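Local coordinates for protein putative beta-glucosidase (Bifidobacterium adolescentis, PDB 5WAB) that acts as a glycoside hydrolase family 3 beta-glucosidase, probably releasing terminal sugar residues from the non-reducing ends of plant-derived glycosides, at residues Leu12-Lys17 with Ala263-Arg268; Ala386-Glu391 with Gln430-Lys435; Gly90-Glu95 with Asp302-Val307. One frame throughout, in Å; residues are numbered along the deposited sequence.

How the interactions relate
Following the chain from its N terminus, residues 12-17 come first and interaction 1 closes a long loop when helix 257-265 arrives. Interaction 3 opens inside that loop at helix 83-99 and closes beyond it on helix 301-313, so the two contacts cross. Interaction 2 follows in series, closing a short loop from 386-391 to 430-435. Interaction 1 sets the N-terminal helix against the outside of the barrel-type domain, interaction 3 joins that domain to the helix leading into the C-terminal domain, and interaction 2 pairs two helices within the latter. The centres of interactions 1 and 2 lie about 66 Å apart, on opposite sides of the chain's centre.

Interaction 1: Leu12-Lys17 with Ala263-Arg268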
loop_
_atom_site.group_PDB
_atom_site.type_symbol
_atom_site.label_atom_id
_atom_site.label_comp_id
_atom_site.label_asym_id
_atom_site.label_seq_id
_atom_site.Cartn_x
_atom_site.Cartn_y
_atom_site.Cartn_z
ATOM N N LEU A 12 29.680 -3.504 26.243
ATOM C CA LEU A 12 29.605 -4.865 25.737
ATOM C C LEU A 12 30.978 -5.389 25.327
ATOM O O LEU A 12 31.827 -4.642 24.830
ATOM C CB LEU A 12 28.662 -4.933 24.534
ATOM C CG LEU A 12 27.282 -4.350 24.831
ATOM C CD1 LEU A 12 26.420 -4.350 23.583
ATOM C CD2 LEU A 12 26.610 -5.088 25.985
ATOM N N THR A 13 31.174 -6.691 25.518
ATOM C CA THR A 13 32.326 -7.367 24.946
ATOM C C THR A 13 32.096 -7.584 23.449
ATOM O O THR A 13 31.014 -7.319 22.913
ATOM C CB THR A 13 32.578 -8.708 25.639
ATOM O OG1 THR A 13 31.529 -9.621 25.306
ATOM C CG2 THR A 13 32.611 -8.540 27.147
ATOM N N LEU A 14 33.138 -8.055 22.760
ATOM C CA LEU A 14 32.995 -8.346 21.337
ATOM C C LEU A 14 31.915 -9.392 21.093
ATOM O O LEU A 14 31.088 -9.242 20.184
ATOM C CB LEU A 14 34.327 -8.807 20.753
ATOM C CG LEU A 14 34.319 -9.210 19.278
ATOM C CD1 LEU A 14 33.955 -8.032 18.401
ATOM C CD2 LEU A 14 35.681 -9.754 18.898
ATOM N N GLU A 15 31.903 -10.460 21.896
ATOM C CA GLU A 15 30.911 -11.512 21.698
ATOM C C GLU A 15 29.501 -10.984 21.924
ATOM O O GLU A 15 28.557 -11.398 21.239
ATOM C CB GLU A 15 31.191 -12.697 22.623
ATOM C CG GLU A 15 32.433 -13.503 22.273
ATOM C CD GLU A 15 33.700 -12.915 22.869
ATOM O OE1 GLU A 15 33.641 -11.821 23.476
ATOM O OE2 GLU A 15 34.762 -13.556 22.736
ATOM N N GLU A 16 29.336 -10.078 22.891
ATOM C CA GLU A 16 28.026 -9.483 23.125
ATOM C C GLU A 16 27.629 -8.548 21.989
ATOM O O GLU A 16 26.456 -8.490 21.609
ATOM C CB GLU A 16 28.011 -8.760 24.467
ATOM C CG GLU A 16 28.076 -9.732 25.635
ATOM C CD GLU A 16 28.345 -9.051 26.961
ATOM O OE1 GLU A 16 28.862 -7.912 26.954
ATOM O OE2 GLU A 16 28.031 -9.655 28.015
ATOM N N LYS A 17 28.586 -7.797 21.444
ATOM C CA LYS A 17 28.281 -6.946 20.300
ATOM C C LYS A 17 27.803 -7.771 19.113
ATOM O O LYS A 17 26.782 -7.454 18.489
ATOM C CB LYS A 17 29.513 -6.137 19.901
ATOM C CG LYS A 17 29.947 -5.083 20.885
ATOM C CD LYS A 17 31.154 -4.348 20.323
ATOM C CE LYS A 17 31.739 -3.390 21.321
ATOM N NZ LYS A 17 32.952 -2.723 20.779
ATOM N N ALA A 263 35.444 -12.292 11.966
ATOM C CA ALA A 263 35.672 -11.245 10.975
ATOM C C ALA A 263 36.051 -9.921 11.628
ATOM O O ALA A 263 36.832 -9.149 11.057
ATOM C CB ALA A 263 34.432 -11.071 10.097
ATOM N N ALA A 264 35.508 -9.639 12.813
ATOM C CA ALA A 264 35.886 -8.430 13.535
ATOM C C ALA A 264 37.313 -8.490 14.053
ATOM O O ALA A 264 37.893 -7.439 14.351
ATOM C CB ALA A 264 34.929 -8.192 14.703
ATOM N N ARG A 265 37.889 -9.689 14.167
ATOM C CA ARG A 265 39.244 -9.849 14.675
ATOM C C ARG A 265 40.296 -9.877 13.581
ATOM O O ARG A 265 41.455 -9.541 13.846
ATOM C CB ARG A 265 39.362 -11.144 15.478
ATOM C CG ARG A 265 38.759 -11.089 16.856
ATOM C CD ARG A 265 38.798 -12.471 17.478
ATOM N NE ARG A 265 38.117 -12.517 18.765
ATOM C CZ ARG A 265 37.692 -13.637 19.339
ATOM N NH1 ARG A 265 37.881 -14.807 18.731
ATOM N NH2 ARG A 265 37.072 -13.585 20.512
ATOM N N ASP A 266 39.938 -10.271 12.359
ATOM C CA ASP A 266 40.923 -10.391 11.291
ATOM C C ASP A 266 40.752 -9.341 10.195
ATOM O O ASP A 266 41.295 -9.505 9.098
ATOM C CB ASP A 266 40.902 -11.805 10.706
ATOM C CG ASP A 266 39.569 -12.182 10.102
ATOM O OD1 ASP A 266 38.734 -11.293 9.833
ATOM O OD2 ASP A 266 39.359 -13.396 9.895
ATOM N N GLY A 267 40.028 -8.260 10.477
ATOM C CA GLY A 267 39.973 -7.120 9.584
ATOM C C GLY A 267 38.962 -7.172 8.462
ATOM O O GLY A 267 39.004 -6.303 7.586
ATOM N N ARG A 268 38.048 -8.143 8.452
ATOM C CA ARG A 268 36.985 -8.135 7.451
ATOM C C ARG A 268 35.837 -7.210 7.829
ATOM O O ARG A 268 35.083 -6.790 6.947
ATOM C CB ARG A 268 36.453 -9.543 7.218
ATOM C CG ARG A 268 37.356 -10.397 6.359
ATOM C CD ARG A 268 36.800 -11.794 6.263
ATOM N NE ARG A 268 36.923 -12.496 7.535
ATOM C CZ ARG A 268 36.154 -13.517 7.888
ATOM N NH1 ARG A 268 35.199 -13.936 7.073
ATOM N NH2 ARG A 268 36.326 -14.106 9.060
#
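Leu14 and Arg265 bury the most surface here, with Ala264 giving Leu14 a second surface. The backbones stay well apart, the nearest CA atoms (Leu14 and Ala264) being 8.3 Å from each other, so side chains must span the interval. Leu14 does this by holding CG opposite its backbone N (chi1 177°), which carries the isobutyl fork out from helix 14-19. The two prongs divide the work: CD1 rests on Ala264 CB at 3.8 Å, while Leu14 CD2 lies against the arginine chain, 3.7 Å from Arg265 NE and 3.9 Å from Arg265 CG. The arginine chain runs straight out to NE, and its aliphatic part therefore supplies an apolar flank to the leucine. Its far end meets Glu15, whose chain bends at chi2 (85°) to bring OE2 to 3.2 Å from Arg265 NH2. This salt bridge is made at the edge of the guanidinium, yet the carboxylate plane is turned 73° from it, and the charges pair through one oxygen and one nitrogen instead of a two-pronged grip.

Helix 257-265 belongs to the GH3 N-terminal, TIM-barrel-type region, helix 14-19 packs against it at the surface, and Leu274 of helix 271-292 touches both Leu14 and Ala264 from a third helix. The start of helix 14-19 is fixed by a capping box: Glu16 N donates to Thr13 OG1 at 3.3 Å, and Thr13 N donates to Glu16 OE1 at 3.0 Å. Glu15 sits in this first helical turn, where the helix dipole would be expected to stabilise its negative charge, and the site is largely solvent-exposed.

Interaction 2: Ala386-Glu391 with Gln430-Lys435; sequences ADRTLE and QVELLK
A salt-bridge network of Arg388, Glu391 and Glu432 links two helices of the GH3 C-terminal domain, 388-399 and 428-438. Helix 428-438 forms the crossover between the adjacent parallel strands 403-409 and 444-449, and helix 388-399 is the one that precedes strand 403-409. The backbones come closest where Glu391 CA lies 6.2 Å from Leu433 CA.

Arg388 leaves its helix pointing away from the other segment, and a bend at chi2 (-71°) swings the guanidinium back toward it. There the two terminal nitrogens take separate partners. NH1 forms a salt bridge to Glu391 OE1 at 3.2 Å within the same helix, whereas Arg388 NH2 lies 3.7 Å from Glu432 OE2, a long bridge approached obliquely. The guanidinium and the Glu432 carboxylate are turned 76° apart, and a single carboxylate oxygen makes the approach.

Beside the charged groups, carbon meets carbon. A chi1 of -177° turns Glu391 CG away from the backbone N and toward Leu433, whose CD1 it meets at 3.8 Å; the two side chains run antiparallel alongside one another. Leu433 also packs on Phe379. At the helix start, Asp387 OD1 accepts from Thr389 N at 3.0 Å, an N-cap bond.

Glu391 thus plays two parts, offering CG to the leucine and its carboxylate to the arginine. Because Glu391 OE1 and Glu432 OE2 are 5.1 Å apart, the arginine charge placed beside both probably offsets the repulsion expected between them. The charge pairing across the helices is long and probably modest, and the apolar touch of Glu391 on Leu433 accompanies it.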
loop_
_atom_site.group_PDB
_atom_site.type_symbol
_atom_site.label_atom_id
_atom_site.label_comp_id
_atom_site.label_asym_id
_atom_site.label_seq_id
_atom_site.Cartn_x
_atom_site.Cartn_y
_atom_site.Cartn_z
ATOM N N ALA A 386 -19.364 -26.474 -10.744
ATOM C CA ALA A 386 -20.588 -25.789 -10.349
ATOM C C ALA A 386 -21.628 -26.784 -9.851
ATOM O O ALA A 386 -21.756 -27.889 -10.384
ATOM C CB ALA A 386 -21.146 -24.989 -11.524
ATOM N N ASP A 387 -22.348 -26.409 -8.796
ATOM C CA ASP A 387 -23.435 -27.226 -8.268
ATOM C C ASP A 387 -24.748 -26.690 -8.833
ATOM O O ASP A 387 -25.198 -25.605 -8.453
ATOM C CB ASP A 387 -23.425 -27.226 -6.738
ATOM C CG ASP A 387 -24.463 -28.169 -6.136
ATOM O OD1 ASP A 387 -25.181 -28.850 -6.896
ATOM O OD2 ASP A 387 -24.535 -28.262 -4.894
ATOM N N ARG A 388 -25.355 -27.453 -9.746
ATOM C CA ARG A 388 -26.623 -27.039 -10.340
ATOM C C ARG A 388 -27.728 -26.930 -9.297
ATOM O O ARG A 388 -28.659 -26.135 -9.462
ATOM C CB ARG A 388 -27.025 -28.010 -11.452
ATOM C CG ARG A 388 -26.081 -27.987 -12.641
ATOM C CD ARG A 388 -26.242 -26.695 -13.432
ATOM N NE ARG A 388 -25.280 -26.579 -14.526
ATOM C CZ ARG A 388 -24.132 -25.914 -14.435
ATOM N NH1 ARG A 388 -23.820 -25.301 -13.304
ATOM N NH2 ARG A 388 -23.302 -25.850 -15.468
ATOM N N THR A 389 -27.641 -27.711 -8.218
ATOM C CA THR A 389 -28.664 -27.652 -7.179
ATOM C C THR A 389 -28.577 -26.345 -6.405
ATOM O O THR A 389 -29.592 -25.680 -6.171
ATOM C CB THR A 389 -28.531 -28.845 -6.235
ATOM O OG1 THR A 389 -28.562 -30.060 -6.994
ATOM C CG2 THR A 389 -29.679 -28.849 -5.230
ATOM N N LEU A 390 -27.371 -25.978 -5.965
ATOM C CA LEU A 390 -27.189 -24.693 -5.297
ATOM C C LEU A 390 -27.507 -23.539 -6.238
ATOM O O LEU A 390 -28.079 -22.524 -5.822
ATOM C CB LEU A 390 -25.760 -24.573 -4.768
ATOM C CG LEU A 390 -25.377 -25.504 -3.617
ATOM C CD1 LEU A 390 -23.948 -25.239 -3.196
ATOM C CD2 LEU A 390 -26.330 -25.347 -2.443
ATOM N N GLU A 391 -27.146 -23.684 -7.515
ATOM C CA GLU A 391 -27.417 -22.640 -8.498
ATOM C C GLU A 391 -28.914 -22.429 -8.674
ATOM O O GLU A 391 -29.386 -21.287 -8.730
ATOM C CB GLU A 391 -26.754 -23.007 -9.825
ATOM C CG GLU A 391 -26.887 -21.984 -10.935
ATOM C CD GLU A 391 -26.036 -22.345 -12.144
ATOM O OE1 GLU A 391 -24.820 -22.569 -11.965
ATOM O OE2 GLU A 391 -26.585 -22.436 -13.267
ATOM N N GLN A 430 -18.946 -18.727 -10.551
ATOM C CA GLN A 430 -19.587 -17.548 -9.972
ATOM C C GLN A 430 -20.136 -16.625 -11.052
ATOM O O GLN A 430 -21.162 -15.966 -10.851
ATOM C CB GLN A 430 -18.609 -16.792 -9.086
ATOM C CG GLN A 430 -18.082 -17.588 -7.920
ATOM C CD GLN A 430 -17.202 -16.748 -7.025
ATOM O OE1 GLN A 430 -17.284 -15.519 -7.036
ATOM N NE2 GLN A 430 -16.346 -17.403 -6.249
ATOM N N VAL A 431 -19.438 -16.520 -12.181
ATOM C CA VAL A 431 -19.972 -15.750 -13.299
ATOM C C VAL A 431 -21.209 -16.428 -13.878
ATOM O O VAL A 431 -22.195 -15.763 -14.217
ATOM C CB VAL A 431 -18.889 -15.533 -14.365
ATOM C CG1 VAL A 431 -19.456 -14.754 -15.529
ATOM C CG2 VAL A 431 -17.711 -14.790 -13.761
ATOM N N GLU A 432 -21.181 -17.760 -14.000
ATOM C CA GLU A 432 -22.349 -18.474 -14.505
ATOM C C GLU A 432 -23.560 -18.258 -13.611
ATOM O O GLU A 432 -24.677 -18.071 -14.105
ATOM C CB GLU A 432 -22.053 -19.967 -14.641
ATOM C CG GLU A 432 -21.192 -20.333 -15.836
ATOM C CD GLU A 432 -20.635 -21.739 -15.736
ATOM O OE1 GLU A 432 -19.403 -21.886 -15.564
ATOM O OE2 GLU A 432 -21.436 -22.697 -15.816
ATOM N N LEU A 433 -23.360 -18.280 -12.291
ATOM C CA LEU A 433 -24.472 -18.049 -11.375
ATOM C C LEU A 433 -25.027 -16.642 -11.533
ATOM O O LEU A 433 -26.248 -16.441 -11.505
ATOM C CB LEU A 433 -24.031 -18.291 -9.935
ATOM C CG LEU A 433 -25.075 -17.899 -8.892
ATOM C CD1 LEU A 433 -26.244 -18.859 -8.929
ATOM C CD2 LEU A 433 -24.455 -17.863 -7.510
ATOM N N LEU A 434 -24.146 -15.654 -11.693
ATOM C CA LEU A 434 -24.605 -14.287 -11.908
ATOM C C LEU A 434 -25.441 -14.178 -13.178
ATOM O O LEU A 434 -26.500 -13.537 -13.176
ATOM C CB LEU A 434 -23.408 -13.339 -11.965
ATOM C CG LEU A 434 -23.689 -11.888 -12.370
ATOM C CD1 LEU A 434 -24.725 -11.239 -11.459
ATOM C CD2 LEU A 434 -22.394 -11.081 -12.382
ATOM N N LYS A 435 -24.996 -14.814 -14.268
ATOM C CA LYS A 435 -25.769 -14.790 -15.508
ATOM C C LYS A 435 -27.137 -15.428 -15.316
ATOM O O LYS A 435 -28.147 -14.914 -15.813
ATOM C CB LYS A 435 -25.014 -15.510 -16.629
ATOM C CG LYS A 435 -23.743 -14.818 -17.110
ATOM C CD LYS A 435 -22.845 -15.778 -17.893
ATOM C CE LYS A 435 -21.947 -15.036 -18.884
ATOM N NZ LYS A 435 -21.135 -13.961 -18.240
#

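Interaction 3: Gly90-Glu95 with Asp302-Val307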
loop_
_atom_site.group_PDB
_atom_site.type_symbol
_atom_site.label_atom_id
_atom_site.label_comp_id
_atom_site.label_asym_id
_atom_site.label_seq_id
_atom_site.Cartn_x
_atom_site.Cartn_y
_atom_site.Cartn_z
ATOM N N GLY A 90 -2.881 2.730 13.290
ATOM C CA GLY A 90 -1.570 2.435 13.849
ATOM C C GLY A 90 -1.530 2.564 15.360
ATOM O O GLY A 90 -0.918 1.740 16.049
ATOM N N GLU A 91 -2.172 3.606 15.896
ATOM C CA GLU A 91 -2.212 3.783 17.345
ATOM C C GLU A 91 -2.848 2.580 18.026
ATOM O O GLU A 91 -2.369 2.125 19.072
ATOM C CB GLU A 91 -2.972 5.056 17.701
ATOM C CG GLU A 91 -2.401 6.319 17.103
ATOM C CD GLU A 91 -3.283 7.522 17.393
ATOM O OE1 GLU A 91 -2.804 8.471 18.042
ATOM O OE2 GLU A 91 -4.467 7.507 16.990
ATOM N N ALA A 92 -3.934 2.053 17.452
ATOM C CA ALA A 92 -4.580 0.885 18.043
ATOM C C ALA A 92 -3.670 -0.337 17.975
ATOM O O ALA A 92 -3.576 -1.101 18.941
ATOM C CB ALA A 92 -5.909 0.609 17.341
ATOM N N MET A 93 -2.984 -0.526 16.842
ATOM C CA MET A 93 -2.035 -1.628 16.699
ATOM C C MET A 93 -0.932 -1.562 17.753
ATOM O O MET A 93 -0.524 -2.592 18.303
ATOM C CB MET A 93 -1.438 -1.613 15.291
ATOM C CG MET A 93 -2.426 -1.978 14.191
ATOM S SD MET A 93 -1.825 -1.613 12.523
ATOM C CE MET A 93 -0.320 -2.560 12.453
ATOM N N ALA A 94 -0.428 -0.360 18.045
ATOM C CA ALA A 94 0.625 -0.234 19.047
ATOM C C ALA A 94 0.111 -0.575 20.441
ATOM O O ALA A 94 0.808 -1.234 21.222
ATOM C CB ALA A 94 1.201 1.178 19.025
ATOM N N GLU A 95 -1.105 -0.137 20.772
ATOM C CA GLU A 95 -1.657 -0.423 22.091
ATOM C C GLU A 95 -1.852 -1.921 22.293
ATOM O O GLU A 95 -1.662 -2.438 23.401
ATOM C CB GLU A 95 -2.974 0.326 22.274
ATOM C CG GLU A 95 -2.801 1.833 22.333
ATOM C CD GLU A 95 -4.119 2.559 22.424
ATOM O OE1 GLU A 95 -5.150 1.975 22.018
ATOM O OE2 GLU A 95 -4.126 3.718 22.897
ATOM N N ASP A 302 -13.523 -3.212 22.279
ATOM C CA ASP A 302 -14.610 -2.593 21.526
ATOM C C ASP A 302 -14.153 -1.311 20.846
ATOM O O ASP A 302 -14.580 -1.014 19.725
ATOM C CB ASP A 302 -15.801 -2.310 22.442
ATOM C CG ASP A 302 -16.512 -3.574 22.888
ATOM O OD1 ASP A 302 -16.447 -4.585 22.157
ATOM O OD2 ASP A 302 -17.131 -3.558 23.975
ATOM N N ALA A 303 -13.297 -0.532 21.510
ATOM C CA ALA A 303 -12.803 0.695 20.896
ATOM C C ALA A 303 -11.970 0.393 19.658
ATOM O O ALA A 303 -12.090 1.080 18.638
ATOM C CB ALA A 303 -11.989 1.505 21.898
ATOM N N HIS A 304 -11.113 -0.632 19.732
ATOM C CA HIS A 304 -10.302 -0.995 18.576
ATOM C C HIS A 304 -11.161 -1.586 17.465
ATOM O O HIS A 304 -10.897 -1.357 16.279
ATOM C CB HIS A 304 -9.210 -1.986 18.984
ATOM C CG HIS A 304 -8.125 -1.386 19.823
ATOM N ND1 HIS A 304 -6.960 -2.058 20.122
ATOM C CD2 HIS A 304 -8.029 -0.181 20.433
ATOM C CE1 HIS A 304 -6.189 -1.291 20.872
ATOM N NE2 HIS A 304 -6.817 -0.148 21.080
ATOM N N ASP A 305 -12.205 -2.333 17.831
ATOM C CA ASP A 305 -13.105 -2.888 16.827
ATOM C C ASP A 305 -13.870 -1.793 16.099
ATOM O O ASP A 305 -14.234 -1.966 14.929
ATOM C CB ASP A 305 -14.076 -3.871 17.479
ATOM C CG ASP A 305 -15.016 -4.507 16.483
ATOM O OD1 ASP A 305 -14.528 -5.114 15.509
ATOM O OD2 ASP A 305 -16.241 -4.397 16.672
ATOM N N GLU A 306 -14.104 -0.659 16.766
ATOM C CA GLU A 306 -14.764 0.463 16.110
ATOM C C GLU A 306 -13.826 1.172 15.147
ATOM O O GLU A 306 -14.266 1.658 14.100
ATOM C CB GLU A 306 -15.295 1.443 17.149
ATOM C CG GLU A 306 -16.469 0.921 17.944
ATOM C CD GLU A 306 -16.836 1.833 19.094
ATOM O OE1 GLU A 306 -16.130 2.844 19.294
ATOM O OE2 GLU A 306 -17.838 1.545 19.785
ATOM N N VAL A 307 -12.540 1.248 15.479
ATOM C CA VAL A 307 -11.574 1.761 14.517
ATOM C C VAL A 307 -11.555 0.869 13.283
ATOM O O VAL A 307 -11.540 1.355 12.146
ATOM C CB VAL A 307 -10.184 1.884 15.172
ATOM C CG1 VAL A 307 -9.126 2.285 14.149
ATOM C CG2 VAL A 307 -10.233 2.897 16.311
#
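Helices 83-99 and 301-313 run in roughly opposite directions here and approach closest at Ala92 and His304, whose CA atoms are 6.0 Å apart. A separation this short depends on the small Ala92 side chain facing the partner helix. Its CB sits over the centre of the His304 ring, 3.8 Å from the centroid and only 5° off the ring normal, a clear CH-pi contact. The backbone Ala92 O also approaches His304 CE1 at 3.3 Å.

One turn further along, Glu95 reaches the ring's edge: His304 NE2 donates to Glu95 OE1 at 2.9 Å with an N-H...O angle of 152°. Carboxylate and ring are nearly coplanar, 17° apart, and the nitrogen lies roughly in line with the C-O bond. Helix 83-99 belongs to the barrel-type N-terminal domain, and this buried contact joins it to helix 301-313, which leads into strand 317-321 of the C-terminal sheet.

The other ring nitrogen, ND1, is hydrogen-bonded to Glu96, the residue following Glu95, and two carboxylates gripping one imidazole would tend to raise its pKa. Glu95 OE2 in turn forms a salt bridge to Lys146, while the ring of Phe299 meets that of His304 with nearly parallel planes.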